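Local coordinates for putative hemin storage protein (Bordetella bronchiseptica, PDB 6AU1) that cleaves deacetylated poly-beta-1,6-N-acetylglucosamine through this glycoside hydrolase domain, one part of a longer protein, and can disrupt bacterial biofilms, at residues 27-30 with 31-34; 287-291 with 292-296; 76-79 with 80-84. One frame throughout, in Å; residues are numbered along the deposited sequence. Where two conformers were deposited one is given.

Interaction 1: residues 27-30 with 31-34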
loop_
_atom_site.group_PDB
_atom_site.type_symbol
_atom_site.label_atom_id
_atom_site.label_comp_id
_atom_site.label_asym_id
_atom_site.label_seq_id
_atom_site.Cartn_x
_atom_site.Cartn_y
_atom_site.Cartn_z
ATOM N N ARG A 27 -3.362 -3.975 26.160
ATOM C CA ARG A 27 -2.027 -3.546 26.572
ATOM C C ARG A 27 -1.179 -3.209 25.347
ATOM O O ARG A 27 -0.440 -2.222 25.353
ATOM C CB ARG A 27 -1.351 -4.618 27.427
ATOM C CG ARG A 27 -1.944 -4.708 28.830
ATOM C CD ARG A 27 -1.097 -5.568 29.744
ATOM N NE ARG A 27 -1.242 -6.986 29.444
ATOM C CZ ARG A 27 -2.199 -7.756 29.950
ATOM N NH1 ARG A 27 -3.098 -7.233 30.776
ATOM N NH2 ARG A 27 -2.265 -9.042 29.627
ATOM N N ASN A 28 -1.302 -4.024 24.299
ATOM C CA ASN A 28 -0.616 -3.761 23.038
ATOM C C ASN A 28 -1.000 -2.393 22.484
ATOM O O ASN A 28 -0.138 -1.576 22.140
ATOM C CB ASN A 28 -0.947 -4.844 22.001
ATOM C CG ASN A 28 -0.392 -6.211 22.372
ATOM O OD1 ASN A 28 0.446 -6.344 23.279
ATOM N ND2 ASN A 28 -0.852 -7.244 21.659
ATOM N N LEU A 29 -2.306 -2.152 22.402
ATOM C CA LEU A 29 -2.815 -0.874 21.920
ATOM C C LEU A 29 -2.276 0.286 22.752
ATOM O O LEU A 29 -1.850 1.300 22.203
ATOM C CB LEU A 29 -4.343 -0.862 21.928
ATOM C CG LEU A 29 -4.996 0.437 21.454
ATOM C CD1 LEU A 29 -4.408 0.880 20.113
ATOM C CD2 LEU A 29 -6.489 0.247 21.347
ATOM N N GLY A 30 -2.282 0.128 24.073
ATOM C CA GLY A 30 -1.754 1.154 24.957
ATOM C C GLY A 30 -0.317 1.532 24.623
ATOM O O GLY A 30 0.037 2.711 24.626
ATOM N N GLN A 31 0.512 0.535 24.324
ATOM C CA GLN A 31 1.915 0.791 24.000
ATOM C C GLN A 31 2.045 1.559 22.692
ATOM O O GLN A 31 2.900 2.442 22.561
ATOM C CB GLN A 31 2.705 -0.514 23.913
ATOM C CG GLN A 31 2.971 -1.172 25.260
ATOM C CD GLN A 31 3.963 -2.318 25.149
ATOM O OE1 GLN A 31 3.721 -3.297 24.443
ATOM N NE2 GLN A 31 5.096 -2.190 25.833
ATOM N N LEU A 32 1.194 1.222 21.728
ATOM C CA LEU A 32 1.196 1.925 20.449
ATOM C C LEU A 32 0.826 3.392 20.642
ATOM O O LEU A 32 1.531 4.291 20.167
ATOM C CB LEU A 32 0.234 1.260 19.460
ATOM C CG LEU A 32 -0.021 2.058 18.182
ATOM C CD1 LEU A 32 1.258 2.171 17.343
ATOM C CD2 LEU A 32 -1.162 1.449 17.370
ATOM N N ILE A 33 -0.272 3.633 21.356
ATOM C CA ILE A 33 -0.756 4.989 21.560
ATOM C C ILE A 33 0.314 5.846 22.227
ATOM O O ILE A 33 0.552 6.987 21.815
ATOM C CB ILE A 33 -2.048 5.019 22.415
ATOM C CG1 ILE A 33 -3.181 4.239 21.731
ATOM C CG2 ILE A 33 -2.472 6.449 22.698
ATOM C CD1 ILE A 33 -3.437 4.624 20.273
ATOM N N ASP A 34 0.972 5.296 23.244
ATOM C CA ASP A 34 2.023 6.035 23.946
ATOM C C ASP A 34 3.169 6.438 23.018
ATOM O O ASP A 34 3.675 7.561 23.098
ATOM C CB ASP A 34 2.580 5.223 25.113
ATOM C CG ASP A 34 1.613 5.136 26.277
ATOM O OD1 ASP A 34 0.633 5.911 26.296
ATOM O OD2 ASP A 34 1.838 4.297 27.174
HETATM O O HOH W 1 2.188 -5.217 25.107
#
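L29 and I33, one helical turn apart on helix 22-39, meet through their terminal methyls, with CD1 of L29 lying 3.9 Å from CD1 of I33. The two side chains run at a slant to each other. I33 turns CG1 back beside its own backbone N (chi1 -61°), which also brings CG1 to 3.3 Å from L29 O. L32 is a looser neighbour, its CD2 standing 4.3 Å from L29 CD1.

The backbone bonds are those of a regular alpha helix. The straightest is I33 N to L29 O, 2.9 Å at 169°, and the same i to i+4 step joins Q31 to R27, L32 to N28 and D34 to G30.

A water provides the polar side-chain link. It donates to N28 OD1 at 2.8 Å and to Q31 OE1, bridging residues three apart. N28 is otherwise gripped by neighbours, since OD1 also accepts from Q24 NE2 and ND2 donates to I17 O, which fixes the rotation of this buried amide.

The helix is thus two-faced: L29 and I33 present branched hydrocarbon to helix 75-86 of the barrel, while the N28 amide carries the hydrated link to Q31.

Interaction 2: residues 287-291 with 292-296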
loop_
_atom_site.group_PDB
_atom_site.type_symbol
_atom_site.label_atom_id
_atom_site.label_comp_id
_atom_site.label_asym_id
_atom_site.label_seq_id
_atom_site.Cartn_x
_atom_site.Cartn_y
_atom_site.Cartn_z
ATOM N N ALA A 287 15.858 10.372 -8.945
ATOM C CA ALA A 287 14.830 9.970 -9.901
ATOM C C ALA A 287 13.512 10.674 -9.612
ATOM O O ALA A 287 12.840 11.147 -10.529
ATOM C CB ALA A 287 14.637 8.451 -9.884
ATOM N N VAL A 288 13.143 10.730 -8.334
ATOM C CA VAL A 288 11.915 11.401 -7.927
ATOM C C VAL A 288 12.002 12.901 -8.226
ATOM O O VAL A 288 11.054 13.495 -8.747
ATOM C CB VAL A 288 11.624 11.171 -6.431
ATOM C CG1 VAL A 288 10.420 11.981 -5.989
ATOM C CG2 VAL A 288 11.384 9.689 -6.184
ATOM N N ALA A 289 13.143 13.501 -7.909
ATOM C CA ALA A 289 13.366 14.921 -8.189
ATOM C C ALA A 289 13.230 15.225 -9.681
ATOM O O ALA A 289 12.682 16.259 -10.072
ATOM C CB ALA A 289 14.735 15.352 -7.689
ATOM N N ARG A 290 13.728 14.310 -10.505
ATOM C CA ARG A 290 13.709 14.465 -11.955
ATOM C C ARG A 290 12.269 14.559 -12.462
ATOM O O ARG A 290 11.993 15.235 -13.451
ATOM C CB ARG A 290 14.457 13.299 -12.601
ATOM C CG ARG A 290 14.751 13.419 -14.075
ATOM C CD ARG A 290 15.854 12.435 -14.461
ATOM N NE ARG A 290 17.135 12.764 -13.830
ATOM C CZ ARG A 290 17.710 12.065 -12.852
ATOM N NH1 ARG A 290 17.136 10.966 -12.370
ATOM N NH2 ARG A 290 18.877 12.466 -12.359
ATOM N N GLN A 291 11.354 13.896 -11.758
ATOM C CA GLN A 291 9.928 13.954 -12.068
ATOM C C GLN A 291 9.221 15.064 -11.284
ATOM O O GLN A 291 7.992 15.142 -11.289
ATOM C CB GLN A 291 9.255 12.606 -11.762
ATOM C CG GLN A 291 9.871 11.425 -12.489
ATOM C CD GLN A 291 9.785 11.564 -13.991
ATOM O OE1 GLN A 291 8.734 11.905 -14.534
ATOM N NE2 GLN A 291 10.894 11.307 -14.675
ATOM N N LYS A 292 10.004 15.907 -10.611
ATOM C CA LYS A 292 9.478 16.986 -9.772
ATOM C C LYS A 292 8.497 16.453 -8.728
ATOM O O LYS A 292 7.444 17.045 -8.489
ATOM C CB LYS A 292 8.799 18.057 -10.632
ATOM C CG LYS A 292 9.643 18.566 -11.790
ATOM C CD LYS A 292 10.787 19.450 -11.311
ATOM C CE LYS A 292 11.576 20.010 -12.496
ATOM N NZ LYS A 292 12.674 20.928 -12.078
ATOM N N GLY A 293 8.839 15.329 -8.110
ATOM C CA GLY A 293 7.920 14.684 -7.191
ATOM C C GLY A 293 8.238 14.764 -5.708
ATOM O O GLY A 293 7.553 14.134 -4.908
ATOM N N LEU A 294 9.255 15.525 -5.318
ATOM C CA LEU A 294 9.656 15.514 -3.906
ATOM C C LEU A 294 8.570 16.074 -2.987
ATOM O O LEU A 294 8.463 15.665 -1.836
ATOM C CB LEU A 294 10.955 16.290 -3.704
ATOM C CG LEU A 294 12.205 15.712 -4.372
ATOM C CD1 LEU A 294 13.402 16.611 -4.090
ATOM C CD2 LEU A 294 12.477 14.292 -3.888
ATOM N N ASP A 295 7.755 16.990 -3.500
ATOM C CA ASP A 295 6.743 17.621 -2.660
ATOM C C ASP A 295 5.631 16.657 -2.244
ATOM O O ASP A 295 5.041 16.817 -1.172
ATOM C CB ASP A 295 6.144 18.838 -3.366
ATOM C CG ASP A 295 7.062 20.043 -3.323
ATOM O OD1 ASP A 295 7.952 20.081 -2.447
ATOM O OD2 ASP A 295 6.894 20.954 -4.161
ATOM N N ARG A 296 5.353 15.641 -3.053
ATOM C CA ARG A 296 4.280 14.723 -2.679
ATOM C C ARG A 296 4.699 13.260 -2.623
ATOM O O ARG A 296 3.865 12.380 -2.433
ATOM C CB ARG A 296 3.093 14.903 -3.627
ATOM C CG ARG A 296 2.462 16.285 -3.480
ATOM C CD ARG A 296 1.118 16.396 -4.162
ATOM N NE ARG A 296 1.239 16.479 -5.610
ATOM C CZ ARG A 296 0.990 15.473 -6.437
ATOM N NH1 ARG A 296 0.600 14.300 -5.959
ATOM N NH2 ARG A 296 1.123 15.645 -7.745
#
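V288 and L294 pack across the turn that ends helix 277-290, the CG1 methyl of V288 lying 3.7 Å from CD2 of L294. The other branch of L294 reaches the helix too, CD1 coming to 4.0 Å from A289 CB. With CG beside its own backbone N (chi1 -65°), the leucine brings both methyls to the helix and spans two consecutive residues.

Two backbone bonds define the turn as a Schellman motif. G293 N donates to V288 O at 2.9 Å, the long 6→1 bond, and K292 N donates to A289 O at 2.8 Å. Neither follows a lone pair: G293 N stands above the V288 carbonyl plane, and K292 N is lifted 67° out of that of A289. K292, the C-prime residue, makes this possible with its positive phi of 55°. Q291 N bonds weakly to both V288 O and A287 O.

Beyond the turn, G293 O accepts from R296 N at 3.2 Å and from T297 OG1, while L294 O accepts from N331 ND2. The guanidinium of R296 is tied to main-chain oxygens, NH2 to L257 O and NH1 weakly to D261 O.

The carbonyls of V288 and A289 therefore find donors as the chain leaves the helix. V288 and L294 both touch F299, so their packing joins the helix end to strand 297-305, while the two backbone bonds end the helix.

Interaction 3: residues 76-79 with 80-84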
loop_
_atom_site.group_PDB
_atom_site.type_symbol
_atom_site.label_atom_id
_atom_site.label_comp_id
_atom_site.label_asym_id
_atom_site.label_seq_id
_atom_site.Cartn_x
_atom_site.Cartn_y
_atom_site.Cartn_z
ATOM N N ASN A 76 -11.759 0.324 13.825
ATOM C CA ASN A 76 -12.445 1.532 14.274
ATOM C C ASN A 76 -11.892 2.028 15.613
ATOM O O ASN A 76 -11.665 3.229 15.794
ATOM C CB ASN A 76 -13.966 1.305 14.384
ATOM C CG ASN A 76 -14.350 0.358 15.521
ATOM O OD1 ASN A 76 -13.812 -0.746 15.633
ATOM N ND2 ASN A 76 -15.283 0.800 16.384
ATOM N N ARG A 77 -11.660 1.120 16.553
ATOM C CA ARG A 77 -11.279 1.590 17.885
ATOM C C ARG A 77 -9.808 2.032 17.937
ATOM O O ARG A 77 -9.476 2.974 18.647
ATOM C CB ARG A 77 -11.585 0.528 18.944
ATOM C CG ARG A 77 -10.668 -0.672 18.948
ATOM C CD ARG A 77 -11.427 -1.920 19.441
ATOM N NE ARG A 77 -12.292 -1.673 20.605
ATOM C CZ ARG A 77 -11.929 -1.846 21.875
ATOM N NH1 ARG A 77 -10.701 -2.254 22.170
ATOM N NH2 ARG A 77 -12.798 -1.612 22.856
ATOM N N VAL A 78 -8.944 1.411 17.142
ATOM C CA VAL A 78 -7.548 1.844 17.097
ATOM C C VAL A 78 -7.456 3.185 16.382
ATOM O O VAL A 78 -6.717 4.074 16.810
ATOM C CB VAL A 78 -6.654 0.801 16.422
ATOM C CG1 VAL A 78 -5.217 1.302 16.304
ATOM C CG2 VAL A 78 -6.714 -0.512 17.228
ATOM N N ALA A 79 -8.236 3.347 15.320
ATOM C CA ALA A 79 -8.266 4.625 14.610
ATOM C C ALA A 79 -8.751 5.741 15.536
ATOM O O ALA A 79 -8.145 6.814 15.593
ATOM C CB ALA A 79 -9.157 4.530 13.376
ATOM N N TRP A 80 -9.832 5.498 16.277
ATOM C CA TRP A 80 -10.332 6.545 17.172
ATOM C C TRP A 80 -9.316 6.888 18.266
ATOM O O TRP A 80 -9.148 8.058 18.629
ATOM C CB TRP A 80 -11.673 6.135 17.817
ATOM C CG TRP A 80 -12.890 6.526 17.004
ATOM C CD1 TRP A 80 -13.884 5.695 16.549
ATOM C CD2 TRP A 80 -13.221 7.840 16.533
ATOM N NE1 TRP A 80 -14.822 6.422 15.842
ATOM C CE2 TRP A 80 -14.434 7.737 15.816
ATOM C CE3 TRP A 80 -12.619 9.098 16.662
ATOM C CZ2 TRP A 80 -15.048 8.841 15.226
ATOM C CZ3 TRP A 80 -13.228 10.188 16.072
ATOM C CH2 TRP A 80 -14.431 10.053 15.367
ATOM N N GLN A 81 -8.639 5.878 18.806
ATOM C CA GLN A 81 -7.708 6.152 19.896
ATOM C C GLN A 81 -6.471 6.877 19.392
ATOM O O GLN A 81 -5.962 7.761 20.076
ATOM C CB GLN A 81 -7.312 4.874 20.625
ATOM C CG GLN A 81 -8.474 4.263 21.392
ATOM C CD GLN A 81 -8.041 3.533 22.641
ATOM O OE1 GLN A 81 -6.974 3.797 23.194
ATOM N NE2 GLN A 81 -8.874 2.603 23.098
ATOM N N LEU A 82 -5.979 6.492 18.212
ATOM C CA LEU A 82 -4.890 7.242 17.586
ATOM C C LEU A 82 -5.277 8.704 17.371
ATOM O O LEU A 82 -4.503 9.613 17.702
ATOM C CB LEU A 82 -4.491 6.600 16.254
ATOM C CG LEU A 82 -3.616 5.355 16.389
ATOM C CD1 LEU A 82 -3.469 4.689 15.032
ATOM C CD2 LEU A 82 -2.241 5.713 16.958
ATOM N N LYS A 83 -6.479 8.936 16.842
ATOM C CA LYS A 83 -6.923 10.302 16.568
ATOM C C LYS A 83 -7.070 11.129 17.840
ATOM O O LYS A 83 -6.580 12.261 17.916
ATOM C CB LYS A 83 -8.250 10.301 15.794
ATOM C CG LYS A 83 -8.097 9.796 14.359
ATOM C CD LYS A 83 -9.387 9.915 13.550
ATOM C CE LYS A 83 -9.821 11.369 13.372
ATOM N NZ LYS A 83 -8.786 12.220 12.714
ATOM N N THR A 84 -7.740 10.567 18.839
ATOM C CA THR A 84 -8.099 11.347 20.013
ATOM C C THR A 84 -6.997 11.411 21.065
ATOM O O THR A 84 -6.847 12.435 21.737
ATOM C CB THR A 84 -9.383 10.801 20.667
ATOM O OG1 THR A 84 -9.158 9.468 21.140
ATOM C CG2 THR A 84 -10.507 10.789 19.654
#
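V78 and L82 form the close-packed side of helix 75-86, lying alongside each other and pointing the same way, with V78 CG1 4.0 Å from L82 CD1. L82 holds CG beside its backbone N (chi1 -78°), which brings CG to 3.4 Å from V78 O. That carbonyl accepts L82 N at 2.9 Å in the straightest of the four i to i+4 bonds, 169°. This face is buried: V78 and L82 touch L29 and I33 of helix 22-39 and also reach strand 43-47.

The outer side is looser and more polar. W80 comes near the preceding turn, CD1 3.4 Å from N76 O, and its indole stacks with the ring of H153. T84 OG1 donates to W80 O at 2.9 Å, and T84 N reaches the same oxygen from the opposite face of the carbonyl plane. Between the two sides, K83 touches V90 and passes its CG 3.2 Å from A79 O, then bends away to D155, with which its NZ forms a salt bridge.

Apolar branches thus fasten the inner face to neighbouring barrel elements, whereas the exposed side relies on an aromatic stack and a carbonyl accepting two hydrogen bonds from T84.

In the fold
Interactions 1 and 3 belong to neighbouring outer helices of a TIM-type barrel and touch directly: CD1 of I33 lies 3.7 Å from CD2 of L82, and CD1 of L29 lies 3.9 Å from CG1 of V78. Their centres are about 11 Å apart. Interaction 1 also buries an amide and carries a bridging water, whereas interaction 3 packs on barrel strands and its exposed side holds W80 and T84. Interaction 2 lies elsewhere, its centre about 35 Å from that of interaction 1 and about 32 Å from that of interaction 3. V288 and G293 are buried there, but R290, Q291 and K292 are exposed, and capping bonds replace the continuous helical pattern.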